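Long-range contacts in R.Ecl18kI (Enterobacter cloacae, PDB 2GB7), which recognises the double-stranded DNA sequence 5'-CCNGG-3' and cleaves it before the first cytosine as a type II restriction endonuclease: residues I22-L27 with A120-E125; E51-M56 with S126-L131; G156-L161 with S180-L185. The protein carries 1 engineered substitution. One frame throughout, in Å; residues are numbered along the deposited sequence.

Contact 1. Residues I22-L27 with A120-E125; sequences ITPFAL and AGKEFE. With nucleotides of chain B.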
loop_
_atom_site.group_PDB
_atom_site.type_symbol
_atom_site.label_atom_id
_atom_site.label_comp_id
_atom_site.label_asym_id
_atom_site.label_seq_id
_atom_site.Cartn_x
_atom_site.Cartn_y
_atom_site.Cartn_z
ATOM N N ILE F 22 14.193 -7.515 17.998
ATOM C CA ILE F 22 13.377 -8.713 18.112
ATOM C C ILE F 22 12.189 -8.649 17.143
ATOM O O ILE F 22 11.802 -7.567 16.661
ATOM C CB ILE F 22 12.937 -8.972 19.575
ATOM C CG1 ILE F 22 12.003 -7.861 20.083
ATOM C CG2 ILE F 22 14.177 -9.127 20.484
ATOM C CD1 ILE F 22 11.446 -8.120 21.511
ATOM N N THR F 23 11.630 -9.817 16.834
ATOM C CA THR F 23 10.557 -9.916 15.847
ATOM C C THR F 23 9.312 -9.197 16.376
ATOM O O THR F 23 9.188 -9.022 17.601
ATOM C CB THR F 23 10.238 -11.381 15.537
ATOM O OG1 THR F 23 9.610 -11.979 16.679
ATOM C CG2 THR F 23 11.524 -12.144 15.196
ATOM N N PRO F 24 8.413 -8.760 15.468
ATOM C CA PRO F 24 7.139 -8.167 15.862
ATOM C C PRO F 24 6.403 -9.043 16.855
ATOM O O PRO F 24 5.951 -8.551 17.889
ATOM C CB PRO F 24 6.363 -8.112 14.541
ATOM C CG PRO F 24 7.430 -7.893 13.517
ATOM C CD PRO F 24 8.567 -8.767 13.993
ATOM N N PHE F 25 6.274 -10.341 16.578
ATOM C CA PHE F 25 5.576 -11.195 17.549
ATOM C C PHE F 25 6.295 -11.282 18.890
ATOM O O PHE F 25 5.654 -11.250 19.948
ATOM C CB PHE F 25 5.337 -12.602 17.022
ATOM C CG PHE F 25 4.512 -13.423 17.945
ATOM C CD1 PHE F 25 3.122 -13.356 17.888
ATOM C CD2 PHE F 25 5.105 -14.218 18.920
ATOM C CE1 PHE F 25 2.341 -14.079 18.762
ATOM C CE2 PHE F 25 4.332 -14.942 19.791
ATOM C CZ PHE F 25 2.955 -14.876 19.721
ATOM N N ALA F 26 7.615 -11.422 18.853
ATOM C CA ALA F 26 8.390 -11.445 20.098
ATOM C C ALA F 26 8.161 -10.175 20.927
ATOM O O ALA F 26 8.085 -10.241 22.167
ATOM C CB ALA F 26 9.881 -11.610 19.793
ATOM N N LEU F 27 8.091 -9.015 20.259
ATOM C CA LEU F 27 7.899 -7.748 20.994
ATOM C C LEU F 27 6.513 -7.713 21.597
ATOM O O LEU F 27 6.329 -7.335 22.750
ATOM C CB LEU F 27 8.118 -6.521 20.089
ATOM C CG LEU F 27 7.767 -5.140 20.672
ATOM C CD1 LEU F 27 8.583 -4.863 21.922
ATOM C CD2 LEU F 27 7.968 -3.989 19.652
ATOM N N ALA F 120 4.175 -2.852 11.844
ATOM C CA ALA F 120 2.900 -2.354 12.391
ATOM C C ALA F 120 1.807 -3.355 12.111
ATOM O O ALA F 120 0.991 -3.656 12.976
ATOM C CB ALA F 120 2.522 -0.991 11.823
ATOM N N GLY F 121 1.794 -3.889 10.897
ATOM C CA GLY F 121 0.733 -4.888 10.562
ATOM C C GLY F 121 0.911 -6.177 11.344
ATOM O O GLY F 121 -0.066 -6.741 11.899
ATOM N N LYS F 122 2.147 -6.682 11.355
ATOM C CA LYS F 122 2.441 -7.935 12.035
ATOM C C LYS F 122 2.143 -7.833 13.556
ATOM O O LYS F 122 1.592 -8.773 14.167
ATOM C CB LYS F 122 3.880 -8.415 11.741
ATOM C CG LYS F 122 4.194 -9.810 12.391
ATOM C CD LYS F 122 3.392 -10.972 11.776
ATOM C CE LYS F 122 3.479 -12.259 12.615
ATOM N NZ LYS F 122 2.384 -12.420 13.664
ATOM N N GLU F 123 2.476 -6.695 14.133
ATOM C CA GLU F 123 2.233 -6.479 15.559
ATOM C C GLU F 123 0.735 -6.396 15.829
ATOM O O GLU F 123 0.268 -7.007 16.777
ATOM C CB GLU F 123 2.953 -5.221 16.041
ATOM C CG GLU F 123 4.452 -5.453 16.095
ATOM C CD GLU F 123 5.216 -4.261 16.646
ATOM O OE1 GLU F 123 4.631 -3.445 17.387
ATOM O OE2 GLU F 123 6.411 -4.151 16.298
ATOM N N PHE F 124 -0.031 -5.672 15.001
ATOM C CA PHE F 124 -1.506 -5.572 15.216
ATOM C C PHE F 124 -2.104 -6.958 15.133
ATOM O O PHE F 124 -2.896 -7.366 15.972
ATOM C CB PHE F 124 -2.094 -4.640 14.154
ATOM C CG PHE F 124 -3.554 -4.330 14.316
ATOM C CD1 PHE F 124 -4.142 -4.138 15.570
ATOM C CD2 PHE F 124 -4.333 -4.190 13.166
ATOM C CE1 PHE F 124 -5.503 -3.842 15.657
ATOM C CE2 PHE F 124 -5.641 -3.841 13.237
ATOM C CZ PHE F 124 -6.252 -3.692 14.499
ATOM N N GLU F 125 -1.715 -7.698 14.099
ATOM C CA GLU F 125 -2.145 -9.081 13.970
ATOM C C GLU F 125 -1.802 -9.948 15.195
ATOM O O GLU F 125 -2.681 -10.720 15.688
ATOM C CB GLU F 125 -1.527 -9.658 12.690
ATOM C CG GLU F 125 -2.011 -8.988 11.392
ATOM C CD GLU F 125 -0.977 -9.027 10.254
ATOM O OE1 GLU F 125 -0.107 -9.930 10.227
ATOM O OE2 GLU F 125 -1.036 -8.127 9.384
ATOM P P DC B 4 -1.560 -3.566 7.589
ATOM O OP1 DC B 4 -2.120 -3.466 8.959
ATOM O OP2 DC B 4 -2.466 -3.819 6.434
ATOM O "O5'" DC B 4 -0.733 -2.243 7.269
ATOM C "C5'" DC B 4 0.320 -1.823 8.124
ATOM C "C4'" DC B 4 0.982 -0.589 7.558
ATOM O "O4'" DC B 4 1.633 -0.935 6.311
ATOM C "C3'" DC B 4 0.026 0.564 7.242
ATOM O "O3'" DC B 4 0.641 1.814 7.566
ATOM C "C2'" DC B 4 -0.163 0.460 5.738
ATOM C "C1'" DC B 4 1.182 -0.078 5.274
ATOM N N1 DC B 4 1.104 -0.867 4.036
ATOM C C2 DC B 4 2.029 -0.620 3.004
ATOM O O2 DC B 4 2.946 0.192 3.192
ATOM N N3 DC B 4 1.897 -1.281 1.833
ATOM C C4 DC B 4 0.903 -2.164 1.669
ATOM N N4 DC B 4 0.778 -2.746 0.470
ATOM C C5 DC B 4 -0.012 -2.473 2.718
ATOM C C6 DC B 4 0.125 -1.807 3.873
ATOM P P DC B 3 -2.268 -8.320 4.262
ATOM O OP1 DC B 3 -3.111 -8.799 5.388
ATOM O OP2 DC B 3 -2.905 -7.678 3.076
ATOM O "O5'" DC B 3 -1.175 -7.350 4.883
ATOM C "C5'" DC B 3 -0.375 -7.819 5.962
ATOM C "C4'" DC B 3 0.515 -6.711 6.465
ATOM O "O4'" DC B 3 1.701 -6.652 5.634
ATOM C "C3'" DC B 3 -0.174 -5.358 6.335
ATOM O "O3'" DC B 3 -0.439 -4.708 7.563
ATOM C "C2'" DC B 3 0.738 -4.516 5.467
ATOM C "C1'" DC B 3 2.029 -5.301 5.334
ATOM N N1 DC B 3 2.468 -5.240 3.932
ATOM C C2 DC B 3 3.682 -4.625 3.620
ATOM O O2 DC B 3 4.383 -4.180 4.539
ATOM N N3 DC B 3 4.059 -4.526 2.323
ATOM C C4 DC B 3 3.271 -5.008 1.361
ATOM N N4 DC B 3 3.675 -4.885 0.091
ATOM C C5 DC B 3 2.031 -5.643 1.653
ATOM C C6 DC B 3 1.676 -5.746 2.939
#
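At the capped N-terminal end of helix 24-34, P24 sets its ring against K122 and E123 of helix 102-134, and the CA atoms of P24 and E123 come within 5.2 Å. The proline ring and the lysine chain meet at about a right angle. Their contact is tight, P24 CB lying 3.5 Å from K122 CG, while the same CB lies 3.6 Å from E123 CG. With its CG anti to the backbone N (chi1 -176°), K122 passes beside the proline and then bends, so that NZ stands 4.4 Å from F25 CD1, oblique to the ring. The E123 chain is extended beyond CG; E123 OE2 is salt-bridged to R119 and rests 3.7 Å from L27 CD2, a packing contact only. T23 supplies the N-cap: its OG1 accepts from A26 N at 3.0 Å, with an N-H...O angle of 157°, capping the first turn of the helix, which begins at P24. DNA borders helix 102-134 at G121, whose CA lies 3.2 Å from O3' of DC3 of chain B. Around this, L27 also touches E63 and F64, and E123 touches C60, all on helix 49-77, while F25 meets F289 edge-to-face.

Contact 2. Residues E51-M56 with S126-L131; sequences EYIIAM and SILELL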
loop_
_atom_site.group_PDB
_atom_site.type_symbol
_atom_site.label_atom_id
_atom_site.label_comp_id
_atom_site.label_asym_id
_atom_site.label_seq_id
_atom_site.Cartn_x
_atom_site.Cartn_y
_atom_site.Cartn_z
ATOM N N GLU F 51 -9.607 -1.808 25.124
ATOM C CA GLU F 51 -8.620 -1.316 26.064
ATOM C C GLU F 51 -7.316 -2.075 25.964
ATOM O O GLU F 51 -6.249 -1.464 25.990
ATOM C CB GLU F 51 -9.173 -1.399 27.487
ATOM C CG GLU F 51 -10.340 -0.441 27.740
ATOM C CD GLU F 51 -11.665 -0.953 27.182
ATOM O OE1 GLU F 51 -11.715 -2.090 26.652
ATOM O OE2 GLU F 51 -12.682 -0.229 27.296
ATOM N N TYR F 52 -7.413 -3.397 25.868
ATOM C CA TYR F 52 -6.254 -4.250 25.751
ATOM C C TYR F 52 -5.462 -3.884 24.480
ATOM O O TYR F 52 -4.238 -3.691 24.519
ATOM C CB TYR F 52 -6.673 -5.722 25.787
ATOM C CG TYR F 52 -5.721 -6.622 25.073
ATOM C CD1 TYR F 52 -4.600 -7.164 25.720
ATOM C CD2 TYR F 52 -5.917 -6.912 23.726
ATOM C CE1 TYR F 52 -3.708 -7.980 25.029
ATOM C CE2 TYR F 52 -5.027 -7.700 23.031
ATOM C CZ TYR F 52 -3.957 -8.249 23.694
ATOM O OH TYR F 52 -3.061 -9.010 22.993
ATOM N N ILE F 53 -6.171 -3.751 23.360
ATOM C CA ILE F 53 -5.519 -3.436 22.087
ATOM C C ILE F 53 -4.755 -2.111 22.139
ATOM O O ILE F 53 -3.588 -2.047 21.747
ATOM C CB ILE F 53 -6.558 -3.411 20.951
ATOM C CG1 ILE F 53 -7.042 -4.830 20.681
ATOM C CG2 ILE F 53 -5.968 -2.777 19.677
ATOM C CD1 ILE F 53 -8.349 -4.905 19.875
ATOM N N ILE F 54 -5.390 -1.070 22.665
ATOM C CA ILE F 54 -4.752 0.252 22.745
ATOM C C ILE F 54 -3.542 0.237 23.686
ATOM O O ILE F 54 -2.500 0.816 23.349
ATOM C CB ILE F 54 -5.770 1.355 23.178
ATOM C CG1 ILE F 54 -6.888 1.504 22.136
ATOM C CG2 ILE F 54 -5.080 2.743 23.426
ATOM C CD1 ILE F 54 -6.407 2.040 20.790
ATOM N N ALA F 55 -3.676 -0.430 24.834
ATOM C CA ALA F 55 -2.567 -0.525 25.796
ATOM C C ALA F 55 -1.416 -1.300 25.172
ATOM O O ALA F 55 -0.265 -0.893 25.295
ATOM C CB ALA F 55 -3.027 -1.181 27.107
ATOM N N MET F 56 -1.721 -2.383 24.456
ATOM C CA MET F 56 -0.659 -3.131 23.772
ATOM C C MET F 56 0.093 -2.272 22.755
ATOM O O MET F 56 1.350 -2.249 22.724
ATOM C CB MET F 56 -1.217 -4.412 23.142
ATOM C CG MET F 56 -1.608 -5.495 24.164
ATOM S SD MET F 56 -0.198 -6.257 24.997
ATOM C CE MET F 56 0.711 -6.971 23.606
ATOM N N SER F 126 -0.578 -9.788 15.721
ATOM C CA SER F 126 -0.113 -10.546 16.884
ATOM C C SER F 126 -0.916 -10.159 18.116
ATOM O O SER F 126 -1.265 -10.996 18.945
ATOM C CB SER F 126 1.362 -10.282 17.121
ATOM O OG SER F 126 2.115 -10.779 16.036
ATOM N N ILE F 127 -1.175 -8.862 18.248
ATOM C CA ILE F 127 -1.995 -8.380 19.370
ATOM C C ILE F 127 -3.396 -9.023 19.321
ATOM O O ILE F 127 -3.955 -9.469 20.347
ATOM C CB ILE F 127 -2.102 -6.849 19.330
ATOM C CG1 ILE F 127 -0.731 -6.231 19.702
ATOM C CG2 ILE F 127 -3.238 -6.385 20.292
ATOM C CD1 ILE F 127 -0.673 -4.741 19.409
ATOM N N LEU F 128 -3.989 -9.108 18.131
ATOM C CA LEU F 128 -5.336 -9.724 17.999
ATOM C C LEU F 128 -5.316 -11.245 18.209
ATOM O O LEU F 128 -6.252 -11.828 18.746
ATOM C CB LEU F 128 -5.926 -9.383 16.617
ATOM C CG LEU F 128 -6.198 -7.882 16.393
ATOM C CD1 LEU F 128 -6.629 -7.656 14.899
ATOM C CD2 LEU F 128 -7.309 -7.426 17.391
ATOM N N GLU F 129 -4.205 -11.866 17.805
ATOM C CA GLU F 129 -4.008 -13.287 18.016
ATOM C C GLU F 129 -3.997 -13.588 19.509
ATOM O O GLU F 129 -4.744 -14.462 19.991
ATOM C CB GLU F 129 -2.656 -13.643 17.426
ATOM C CG GLU F 129 -2.292 -15.061 17.515
ATOM C CD GLU F 129 -0.984 -15.346 16.807
ATOM O OE1 GLU F 129 -0.489 -14.463 16.054
ATOM O OE2 GLU F 129 -0.475 -16.467 17.003
ATOM N N LEU F 130 -3.182 -12.851 20.257
ATOM C CA LEU F 130 -3.137 -13.059 21.707
ATOM C C LEU F 130 -4.452 -12.720 22.402
ATOM O O LEU F 130 -4.784 -13.340 23.386
ATOM C CB LEU F 130 -1.963 -12.290 22.331
ATOM C CG LEU F 130 -0.604 -12.853 21.912
ATOM C CD1 LEU F 130 0.513 -11.927 22.362
ATOM C CD2 LEU F 130 -0.365 -14.235 22.509
ATOM N N LEU F 131 -5.200 -11.765 21.855
ATOM C CA LEU F 131 -6.546 -11.463 22.351
ATOM C C LEU F 131 -7.454 -12.688 22.266
ATOM O O LEU F 131 -8.118 -13.024 23.214
ATOM C CB LEU F 131 -7.145 -10.289 21.562
ATOM C CG LEU F 131 -8.614 -9.948 21.811
ATOM C CD1 LEU F 131 -8.808 -9.577 23.269
ATOM C CD2 LEU F 131 -9.013 -8.800 20.918
#
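The carbonyl oxygen of I127 accepts two hydrogen bonds, one from Y52 OH across the helix interface and one from L131 N in its own helix. Y52 OH donates to I127 O over 2.8 Å. It arrives in the carbonyl plane on a lone pair, with a C=O...donor angle of 125°. That oxygen in turn lies at the edge of the tyrosine ring, near its plane. Within helix 49-77, M56 CG lies over one ring face, near its rim, 3.4 Å above the plane. The ring leaves its backbone with CG anti to N (chi1 153°), a course that carries it toward helix 102-134. There Y52 CE2 touches I127 CG2 at 3.5 Å and L131 CB at 3.7 Å, and L130 CB lies beside the hydroxyl. Aliphatic contacts complete the seam: I53 CD1 meets L128 CD2 at 3.7 Å, and M56 CB meets I127 CD1 at 3.8 Å. The axes of the short segments run 10.3 Å apart at 140°, closer to antiparallel than to perpendicular. F248 touches both I53 and L128, and Y37 and F45 meet the Y52 ring edge-to-face. Every touching residue is buried, so the interface is apolar packing with one polar intrusion: the tyrosine hydroxyl has a well-directed acceptor, and the bond, with M56 over one face, probably restricts turning of the ring.

Contact 3. Residues G156-L161 with S180-L185; sequences GKLVDL and SAKTTL. With nucleotides of chain B.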
loop_
_atom_site.group_PDB
_atom_site.type_symbol
_atom_site.label_atom_id
_atom_site.label_comp_id
_atom_site.label_asym_id
_atom_site.label_seq_id
_atom_site.Cartn_x
_atom_site.Cartn_y
_atom_site.Cartn_z
ATOM N N GLY F 156 -8.210 -16.867 1.955
ATOM C CA GLY F 156 -7.344 -15.787 1.458
ATOM C C GLY F 156 -6.151 -15.552 2.358
ATOM O O GLY F 156 -6.261 -15.716 3.571
ATOM N N LYS F 157 -5.008 -15.147 1.789
ATOM C CA LYS F 157 -3.820 -14.916 2.616
ATOM C C LYS F 157 -3.982 -13.677 3.518
ATOM O O LYS F 157 -3.212 -13.479 4.467
ATOM C CB LYS F 157 -2.534 -14.863 1.772
ATOM C CG LYS F 157 -2.273 -16.123 0.922
ATOM C CD LYS F 157 -2.355 -17.421 1.750
ATOM C CE LYS F 157 -2.031 -18.656 0.906
ATOM N NZ LYS F 157 -2.335 -19.918 1.655
ATOM N N LEU F 158 -5.026 -12.884 3.291
ATOM C CA LEU F 158 -5.268 -11.701 4.134
ATOM C C LEU F 158 -6.151 -12.064 5.381
ATOM O O LEU F 158 -6.351 -11.233 6.268
ATOM C CB LEU F 158 -5.777 -10.573 3.213
ATOM C CG LEU F 158 -7.107 -9.864 3.454
ATOM C CD1 LEU F 158 -7.388 -8.876 2.332
ATOM C CD2 LEU F 158 -8.244 -10.848 3.608
ATOM N N VAL F 159 -6.630 -13.299 5.431
ATOM C CA VAL F 159 -7.309 -13.752 6.648
ATOM C C VAL F 159 -6.220 -14.087 7.630
ATOM O O VAL F 159 -5.273 -14.819 7.285
ATOM C CB VAL F 159 -8.090 -15.019 6.405
ATOM C CG1 VAL F 159 -8.646 -15.551 7.769
ATOM C CG2 VAL F 159 -9.180 -14.768 5.381
ATOM N N ASP F 160 -6.309 -13.512 8.824
ATOM C CA ASP F 160 -5.309 -13.723 9.869
ATOM C C ASP F 160 -5.678 -14.828 10.842
ATOM O O ASP F 160 -4.811 -15.599 11.252
ATOM C CB ASP F 160 -5.120 -12.439 10.635
ATOM C CG ASP F 160 -4.477 -11.379 9.776
ATOM O OD1 ASP F 160 -3.490 -11.696 9.036
ATOM O OD2 ASP F 160 -4.983 -10.246 9.771
ATOM N N LEU F 161 -6.953 -14.864 11.231
ATOM C CA LEU F 161 -7.432 -15.835 12.223
ATOM C C LEU F 161 -8.663 -16.550 11.730
ATOM O O LEU F 161 -9.540 -15.937 11.138
ATOM C CB LEU F 161 -7.800 -15.122 13.509
ATOM C CG LEU F 161 -6.664 -14.319 14.138
ATOM C CD1 LEU F 161 -7.155 -13.381 15.197
ATOM C CD2 LEU F 161 -5.544 -15.238 14.648
ATOM N N SER F 180 -9.707 -10.512 9.462
ATOM C CA SER F 180 -8.579 -9.820 8.779
ATOM C C SER F 180 -8.271 -8.540 9.557
ATOM O O SER F 180 -9.104 -8.090 10.364
ATOM C CB SER F 180 -8.981 -9.434 7.346
ATOM O OG SER F 180 -7.895 -8.749 6.695
ATOM N N ALA F 181 -7.061 -8.006 9.380
ATOM C CA ALA F 181 -6.717 -6.805 10.133
ATOM C C ALA F 181 -5.884 -5.884 9.237
ATOM O O ALA F 181 -5.037 -6.368 8.517
ATOM C CB ALA F 181 -5.922 -7.194 11.321
ATOM N N LYS F 182 -6.173 -4.585 9.300
ATOM C CA LYS F 182 -5.431 -3.549 8.611
ATOM C C LYS F 182 -5.387 -2.381 9.560
ATOM O O LYS F 182 -6.436 -1.895 9.946
ATOM C CB LYS F 182 -6.165 -3.136 7.319
ATOM C CG LYS F 182 -6.100 -4.222 6.249
ATOM C CD LYS F 182 -6.717 -3.737 4.949
ATOM C CE LYS F 182 -6.692 -4.874 3.897
ATOM N NZ LYS F 182 -5.317 -5.433 3.673
ATOM N N THR F 183 -4.194 -1.923 9.937
ATOM C CA THR F 183 -4.100 -0.843 10.912
ATOM C C THR F 183 -4.789 0.419 10.398
ATOM O O THR F 183 -5.508 1.084 11.150
ATOM C CB THR F 183 -2.634 -0.546 11.266
ATOM O OG1 THR F 183 -1.893 -0.310 10.061
ATOM C CG2 THR F 183 -2.036 -1.709 12.052
ATOM N N THR F 184 -4.530 0.753 9.124
ATOM C CA THR F 184 -5.243 1.822 8.403
ATOM C C THR F 184 -5.756 1.200 7.124
ATOM O O THR F 184 -5.226 0.164 6.688
ATOM C CB THR F 184 -4.335 3.013 8.037
ATOM O OG1 THR F 184 -3.136 2.541 7.411
ATOM C CG2 THR F 184 -3.973 3.831 9.292
ATOM N N LEU F 185 -6.788 1.807 6.554
ATOM C CA LEU F 185 -7.468 1.283 5.356
ATOM C C LEU F 185 -7.010 1.893 4.056
ATOM O O LEU F 185 -6.871 1.166 3.069
ATOM C CB LEU F 185 -8.996 1.430 5.460
ATOM C CG LEU F 185 -9.630 0.704 6.644
ATOM C CD1 LEU F 185 -11.187 0.664 6.545
ATOM C CD2 LEU F 185 -9.117 -0.736 6.758
ATOM P P DC B 4 -1.560 -3.566 7.589
ATOM O OP1 DC B 4 -2.120 -3.466 8.959
ATOM O OP2 DC B 4 -2.466 -3.819 6.434
ATOM O "O5'" DC B 4 -0.733 -2.243 7.269
ATOM C "C5'" DC B 4 0.320 -1.823 8.124
ATOM C "C4'" DC B 4 0.982 -0.589 7.558
ATOM O "O4'" DC B 4 1.633 -0.935 6.311
ATOM C "C3'" DC B 4 0.026 0.564 7.242
ATOM O "O3'" DC B 4 0.641 1.814 7.566
ATOM C "C2'" DC B 4 -0.163 0.460 5.738
ATOM C "C1'" DC B 4 1.182 -0.078 5.274
ATOM N N1 DC B 4 1.104 -0.867 4.036
ATOM C C2 DC B 4 2.029 -0.620 3.004
ATOM O O2 DC B 4 2.946 0.192 3.192
ATOM N N3 DC B 4 1.897 -1.281 1.833
ATOM C C4 DC B 4 0.903 -2.164 1.669
ATOM N N4 DC B 4 0.778 -2.746 0.470
ATOM C C5 DC B 4 -0.012 -2.473 2.718
ATOM C C6 DC B 4 0.125 -1.807 3.873
ATOM P P DT B 5 0.314 2.516 8.968
ATOM O OP1 DT B 5 -1.098 2.221 9.309
ATOM O OP2 DT B 5 0.765 3.926 8.872
ATOM O "O5'" DT B 5 1.242 1.751 10.014
ATOM C "C5'" DT B 5 2.664 1.911 10.010
ATOM C "C4'" DT B 5 3.041 3.191 10.719
ATOM O "O4'" DT B 5 2.449 3.238 12.041
ATOM C "C3'" DT B 5 4.540 3.446 10.911
ATOM O "O3'" DT B 5 4.815 4.812 10.587
ATOM C "C2'" DT B 5 4.736 3.245 12.409
ATOM C "C1'" DT B 5 3.412 3.762 12.935
ATOM N N1 DT B 5 3.024 3.381 14.309
ATOM C C2 DT B 5 2.512 4.375 15.114
ATOM O O2 DT B 5 2.404 5.535 14.750
ATOM N N3 DT B 5 2.139 3.961 16.366
ATOM C C4 DT B 5 2.233 2.683 16.884
ATOM O O4 DT B 5 1.843 2.457 18.027
ATOM C C5 DT B 5 2.799 1.695 15.990
ATOM C C7 DT B 5 2.957 0.287 16.469
ATOM C C6 DT B 5 3.159 2.089 14.762
ATOM P P DC B 2 -0.661 -12.251 -1.222
ATOM O OP1 DC B 2 -1.445 -13.504 -1.370
ATOM O OP2 DC B 2 -0.671 -11.244 -2.313
ATOM O "O5'" DC B 2 -1.120 -11.542 0.125
ATOM C "C5'" DC B 2 -0.910 -12.191 1.372
ATOM C "C4'" DC B 2 -0.411 -11.211 2.405
ATOM O "O4'" DC B 2 0.982 -10.873 2.187
ATOM C "C3'" DC B 2 -1.170 -9.889 2.469
ATOM O "O3'" DC B 2 -1.389 -9.592 3.839
ATOM C "C2'" DC B 2 -0.199 -8.893 1.857
ATOM C "C1'" DC B 2 1.144 -9.470 2.276
ATOM N N1 DC B 2 2.289 -9.087 1.429
ATOM C C2 DC B 2 3.420 -8.521 2.041
ATOM O O2 DC B 2 3.435 -8.392 3.275
ATOM N N3 DC B 2 4.466 -8.137 1.274
ATOM C C4 DC B 2 4.419 -8.312 -0.049
ATOM N N4 DC B 2 5.470 -7.914 -0.771
ATOM C C5 DC B 2 3.292 -8.900 -0.694
ATOM C C6 DC B 2 2.258 -9.268 0.076
#
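The flat carbonyl group of L158 meets S180 OG above its plane, 39° out of it and away from the lone-pair positions, whereas the D160 carboxylate turns OD2 toward the backbone of A181. The first approach is a hydrogen bond donated by S180 OG to L158 O, 3.0 Å long. With OG anti to the S180 backbone N (chi1 179°), the hydroxyl is directed at L158, where it also lies 3.5 Å from CG. D160 OD2 comes 3.1 Å from A181 N, with the A181 methyl close by. The K182 chain extends toward L158, its NZ 4.2 Å from L158 CD1. The charged end of K182 is salt-bridged to E191, and its pairing with a DNA phosphate is long and weak. G156 to V159 form a type I turn, after which D160 and L161 both face I179 in a classic beta bulge. D160 and the sequence S180-A181-K182 match the layout of the PD-(D/E)XK nuclease family, with serine where that motif often has an acidic residue; D160 and K182 are probably the aspartate and lysine of that motif.

Beyond K182 the chain follows the DNA backbone. T183 N donates to OP1 of DC4 of chain B at 2.8 Å, nearly straight at 164°. The next phosphate is gripped twice: T183 OG1 donates to OP1 of DT5 of chain B over 2.8 Å, and T184 OG1 donates to the same oxygen at an equal 2.8 Å. Three bonds therefore fix two successive phosphates against one short segment, while the S180 OG to L158 O bond joins that segment to the type I turn, consistent with T183 and T184 holding the DNA backbone next to K182 in a PD-(D/E)XK-type site.

In the fold
Contacts 1 and 2 use adjacent parts of helix 102-134, and their centres are 11 Å apart; contact 3 lies 14 Å from contact 1 and 15 Å from contact 2. Along the chain the first two cross, 22-27 and 51-56 both preceding 120-131, whereas contact 3 follows them in series. Helix 102-134 is thus packed by helices 24-34 and 49-77, and it also touches contact 3: F124 and L128 both meet A181 on strand 177-181 of the mixed sheet, while E125 CG lies 3.6 Å from D160 OD2. The N-terminal helices thereby join, partly through helix 102-134, a PD-(D/E)XK-type sheet whose strand 177-181 leads into the DNA-binding T183 and T184; G121 of that helix also borders DNA.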